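Local structure of SAM-dependent O-methyltransferase (Leptospira interrogans, 2HNK) at residues Glu23-Leu37 and Thr69-Ala81. The protein probably transfers a methyl group from S-adenosylmethionine to an oxygen of an acceptor not identified here, as expected of an S-adenosylmethionine-dependent O-methyltransferase. Residues are numbered along the deposited sequence; the frame is centred on the assembly and turned at random.
Sequences EPDSFLKLRKETGTL and TFTGYSSLCFASA. With SAH (S-adenosyl-L-homocysteine), chain O.
Glu-23, just ahead of helix 25-35, accepts a hydrogen bond from Tyr-73 OH on the anti side of OE1, at 2.9 Å. Its syn side faces Arg-31, which grips the carboxylate side-on: Arg-31 NE donates almost straight to Glu-23 OE1 (2.7 Å) and NH2 to OE2, so two donors hold OE1 and the carboxylate's rotation is fixed. Phe-27 is a knob in the hole formed by Tyr-73, Leu-76, Cys-77 and Ser-80. Leu-76 CG lies over one face of the Phe-27 ring, 4.0 Å from the centroid, while Pro-24 CG covers the opposite face; the ring also turns an edge toward the face of Tyr-73, the planes 80° apart. Leu-30 extends CG anti to its backbone N (chi1 171°), which brings CD2 tip to tip with Leu-76 CD2 at 3.6 Å and CD1 against Thr-71 O. The two helices run nearly antiparallel, at 164°. Helix 73-81 follows strand 63-67 of the Rossmann-like methyltransferase fold; the type II' turn from Thr-69 to Gly-72 leads into this helix, in whose first turn Ser-74 binds S-adenosylhomocysteine: N donates to the carboxylate OXT and OG accepts from the amino group. Arg-31 lays its CG 3.5 Å from Tyr-73 CE2, its guanidinium plane nearly perpendicular to the phenol ring. One turn on, Thr-34 OG1 donates back to Leu-30 O from above the carbonyl plane and lies 2.8 Å from Thr-71 OG1, while its CG2 meets CE2 of Phe-70, whose CB in turn lies against O3' of the cofactor ribose. Beyond the helix, Leu-37 CD1 packs on Thr-71 CG2 at 3.7 Å.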
# COMPACT_ATOMS: atom_id res chain seq x y z
N GLU C 23 14.12 6.54 10.59
CA GLU C 23 13.35 7.62 11.18
C GLU C 23 14.25 8.80 11.56
O GLU C 23 15.19 8.63 12.33
CB GLU C 23 12.56 7.13 12.38
CG GLU C 23 11.45 8.06 12.83
CD GLU C 23 10.89 7.73 14.19
OE1 GLU C 23 9.75 8.12 14.46
OE2 GLU C 23 11.58 7.10 15.00
N PRO C 24 13.97 9.98 11.03
CA PRO C 24 14.69 11.19 11.46
C PRO C 24 14.50 11.44 12.95
O PRO C 24 13.43 11.17 13.50
CB PRO C 24 14.02 12.30 10.64
CG PRO C 24 13.46 11.62 9.46
CD PRO C 24 13.00 10.28 9.96
N ASP C 25 15.55 11.95 13.59
CA ASP C 25 15.56 12.22 15.03
C ASP C 25 14.44 13.16 15.45
O ASP C 25 13.92 13.03 16.55
CB ASP C 25 16.91 12.80 15.46
CG ASP C 25 18.07 11.84 15.21
OD1 ASP C 25 17.83 10.63 15.00
OD2 ASP C 25 19.23 12.30 15.24
N SER C 26 14.09 14.09 14.57
CA SER C 26 12.98 15.01 14.83
C SER C 26 11.64 14.29 14.90
O SER C 26 10.81 14.63 15.74
CB SER C 26 12.93 16.12 13.77
OG SER C 26 11.85 17.00 14.00
N PHE C 27 11.43 13.30 14.03
CA PHE C 27 10.21 12.48 14.04
C PHE C 27 10.10 11.68 15.34
O PHE C 27 9.03 11.62 15.95
CB PHE C 27 10.21 11.50 12.86
CG PHE C 27 9.91 12.13 11.51
CD1 PHE C 27 10.48 13.34 11.12
CD2 PHE C 27 9.08 11.46 10.61
CE1 PHE C 27 10.22 13.89 9.87
CE2 PHE C 27 8.82 12.00 9.34
CZ PHE C 27 9.39 13.22 8.97
N LEU C 28 11.20 11.05 15.74
CA LEU C 28 11.28 10.32 17.00
C LEU C 28 10.98 11.24 18.18
O LEU C 28 10.22 10.88 19.08
CB LEU C 28 12.67 9.69 17.18
CG LEU C 28 13.03 9.04 18.52
CD1 LEU C 28 12.09 7.90 18.85
CD2 LEU C 28 14.48 8.57 18.52
N LYS C 29 11.58 12.43 18.14
CA LYS C 29 11.36 13.49 19.11
C LYS C 29 9.86 13.77 19.29
O LYS C 29 9.37 13.82 20.42
CB LYS C 29 12.12 14.75 18.66
CG LYS C 29 12.19 15.92 19.63
CD LYS C 29 13.01 17.04 18.98
CE LYS C 29 13.18 18.24 19.88
NZ LYS C 29 12.01 19.14 19.84
N LEU C 30 9.15 13.93 18.17
CA LEU C 30 7.70 14.15 18.18
C LEU C 30 6.92 13.02 18.86
O LEU C 30 6.00 13.28 19.62
CB LEU C 30 7.16 14.41 16.76
CG LEU C 30 5.64 14.45 16.55
CD1 LEU C 30 4.90 15.45 17.48
CD2 LEU C 30 5.28 14.73 15.10
N ARG C 31 7.30 11.77 18.57
CA ARG C 31 6.63 10.62 19.16
C ARG C 31 6.79 10.60 20.69
O ARG C 31 5.82 10.37 21.41
CB ARG C 31 7.13 9.31 18.54
CG ARG C 31 6.83 9.17 17.05
CD ARG C 31 6.81 7.72 16.58
NE ARG C 31 8.15 7.15 16.44
CZ ARG C 31 8.64 6.18 17.21
NH1 ARG C 31 7.91 5.65 18.17
NH2 ARG C 31 9.88 5.73 17.00
N LYS C 32 8.01 10.87 21.15
CA LYS C 32 8.29 11.00 22.58
C LYS C 32 7.47 12.12 23.22
O LYS C 32 6.86 11.92 24.28
CB LYS C 32 9.79 11.21 22.84
CG LYS C 32 10.65 10.00 22.55
CD LYS C 32 12.12 10.28 22.84
CE LYS C 32 12.97 9.04 22.57
NZ LYS C 32 14.44 9.34 22.50
N GLU C 33 7.43 13.28 22.57
CA GLU C 33 6.65 14.42 23.05
C GLU C 33 5.16 14.07 23.14
O GLU C 33 4.51 14.39 24.13
CB GLU C 33 6.86 15.66 22.19
CG GLU C 33 6.25 16.92 22.80
CD GLU C 33 6.56 18.19 22.03
OE1 GLU C 33 7.61 18.28 21.36
OE2 GLU C 33 5.75 19.13 22.12
N THR C 34 4.64 13.42 22.10
CA THR C 34 3.24 12.99 22.05
C THR C 34 2.94 11.94 23.12
O THR C 34 1.84 11.94 23.68
CB THR C 34 2.87 12.45 20.64
OG1 THR C 34 3.15 13.46 19.66
CG2 THR C 34 1.39 12.08 20.56
N GLY C 35 3.91 11.06 23.40
CA GLY C 35 3.80 10.03 24.44
C GLY C 35 3.53 10.58 25.83
O GLY C 35 2.97 9.88 26.69
N THR C 36 3.92 11.83 26.06
CA THR C 36 3.65 12.54 27.30
C THR C 36 2.16 12.89 27.44
O THR C 36 1.63 12.95 28.55
CB THR C 36 4.52 13.82 27.37
OG1 THR C 36 5.89 13.45 27.56
CG2 THR C 36 4.09 14.72 28.51
N LEU C 37 1.50 13.09 26.30
CA LEU C 37 0.08 13.48 26.29
C LEU C 37 -0.84 12.28 26.53
O LEU C 37 -0.52 11.16 26.13
CB LEU C 37 -0.26 14.19 24.99
CG LEU C 37 0.78 15.15 24.40
CD1 LEU C 37 0.28 15.69 23.07
CD2 LEU C 37 1.15 16.29 25.35
N THR C 69 -5.29 15.97 12.31
CA THR C 69 -3.84 16.19 12.30
C THR C 69 -3.15 15.94 13.63
O THR C 69 -2.02 15.43 13.64
CB THR C 69 -3.53 17.60 11.76
OG1 THR C 69 -3.89 17.63 10.38
CG2 THR C 69 -2.05 17.96 11.90
N PHE C 70 -3.80 16.31 14.73
CA PHE C 70 -3.25 16.09 16.08
C PHE C 70 -1.86 16.73 16.17
O PHE C 70 -1.67 17.85 15.68
CB PHE C 70 -3.26 14.59 16.42
CG PHE C 70 -2.99 14.26 17.87
CD1 PHE C 70 -3.49 15.05 18.90
CD2 PHE C 70 -2.25 13.12 18.19
CE1 PHE C 70 -3.24 14.73 20.24
CE2 PHE C 70 -2.00 12.80 19.53
CZ PHE C 70 -2.49 13.60 20.55
N THR C 71 -0.88 16.03 16.76
CA THR C 71 0.46 16.60 16.95
C THR C 71 1.35 16.51 15.70
O THR C 71 2.52 16.92 15.73
CB THR C 71 1.18 16.01 18.18
OG1 THR C 71 1.16 14.58 18.10
CG2 THR C 71 0.50 16.46 19.48
N GLY C 72 0.80 15.95 14.63
CA GLY C 72 1.36 16.11 13.29
C GLY C 72 2.22 15.03 12.65
O GLY C 72 2.78 15.28 11.58
N TYR C 73 2.31 13.84 13.25
CA TYR C 73 3.24 12.82 12.74
C TYR C 73 2.97 12.43 11.29
O TYR C 73 3.89 12.40 10.47
CB TYR C 73 3.31 11.56 13.63
CG TYR C 73 4.50 10.66 13.29
CD1 TYR C 73 4.41 9.67 12.31
CD2 TYR C 73 5.73 10.82 13.94
CE1 TYR C 73 5.50 8.86 11.99
CE2 TYR C 73 6.82 10.00 13.63
CZ TYR C 73 6.70 9.03 12.65
OH TYR C 73 7.77 8.23 12.34
N SER C 74 1.71 12.15 10.98
CA SER C 74 1.35 11.68 9.65
C SER C 74 1.55 12.77 8.60
O SER C 74 2.04 12.50 7.50
CB SER C 74 -0.08 11.13 9.61
OG SER C 74 -1.05 12.11 9.95
N SER C 75 1.21 14.02 8.96
CA SER C 75 1.39 15.17 8.06
C SER C 75 2.87 15.37 7.73
O SER C 75 3.22 15.73 6.62
CB SER C 75 0.78 16.45 8.66
OG SER C 75 1.44 16.84 9.85
N LEU C 76 3.72 15.10 8.72
CA LEU C 76 5.18 15.12 8.55
C LEU C 76 5.62 14.07 7.53
O LEU C 76 6.49 14.34 6.70
CB LEU C 76 5.83 14.83 9.90
CG LEU C 76 6.98 15.62 10.51
CD1 LEU C 76 6.92 17.13 10.22
CD2 LEU C 76 7.02 15.34 12.02
N CYS C 77 5.00 12.89 7.56
CA CYS C 77 5.28 11.83 6.59
C CYS C 77 4.80 12.18 5.19
O CYS C 77 5.53 12.00 4.23
CB CYS C 77 4.68 10.50 7.04
SG CYS C 77 5.34 9.95 8.60
N PHE C 78 3.56 12.66 5.08
CA PHE C 78 3.03 13.13 3.81
C PHE C 78 3.87 14.27 3.24
O PHE C 78 4.21 14.23 2.06
CB PHE C 78 1.58 13.59 3.94
CG PHE C 78 0.59 12.47 4.15
CD1 PHE C 78 -0.21 12.45 5.29
CD2 PHE C 78 0.47 11.45 3.21
CE1 PHE C 78 -1.13 11.42 5.50
CE2 PHE C 78 -0.45 10.41 3.41
CZ PHE C 78 -1.25 10.40 4.56
N ALA C 79 4.19 15.26 4.07
CA ALA C 79 4.89 16.46 3.62
C ALA C 79 6.29 16.16 3.09
O ALA C 79 6.68 16.72 2.06
CB ALA C 79 4.94 17.54 4.72
N SER C 80 7.02 15.28 3.76
CA SER C 80 8.34 14.87 3.28
C SER C 80 8.31 13.92 2.08
O SER C 80 9.27 13.85 1.33
CB SER C 80 9.23 14.31 4.39
OG SER C 80 8.49 13.60 5.35
N ALA C 81 7.20 13.18 1.91
CA ALA C 81 7.06 12.27 0.77
C ALA C 81 6.68 13.00 -0.51
O ALA C 81 7.07 12.56 -1.59
CB ALA C 81 6.04 11.18 1.07
N SAH O . -3.10 12.08 12.09
CA SAH O . -2.70 12.24 13.52
CB SAH O . -3.74 11.58 14.43
CG SAH O . -5.13 12.22 14.36
SD SAH O . -5.93 12.11 15.97
C SAH O . -1.28 11.73 13.83
O SAH O . -0.78 11.91 14.95
OXT SAH O . -0.61 11.14 12.99
C5' SAH O . -7.44 12.98 15.45
C4' SAH O . -7.34 14.50 15.41
O4' SAH O . -8.49 15.00 14.75
C3' SAH O . -7.32 15.13 16.79
O3' SAH O . -6.21 15.99 16.87
C2' SAH O . -8.59 15.95 16.90
O2' SAH O . -8.33 17.20 17.50
C1' SAH O . -9.02 16.11 15.45
N9 SAH O . -10.49 16.21 15.26
C8 SAH O . -11.50 15.69 16.05
N7 SAH O . -12.69 16.04 15.51
C5 SAH O . -12.46 16.77 14.39
C6 SAH O . -13.30 17.39 13.46
N6 SAH O . -14.62 17.31 13.58
N1 SAH O . -12.76 18.09 12.40
C2 SAH O . -11.38 18.19 12.26
N3 SAH O . -10.55 17.58 13.18
C4 SAH O . -11.08 16.89 14.23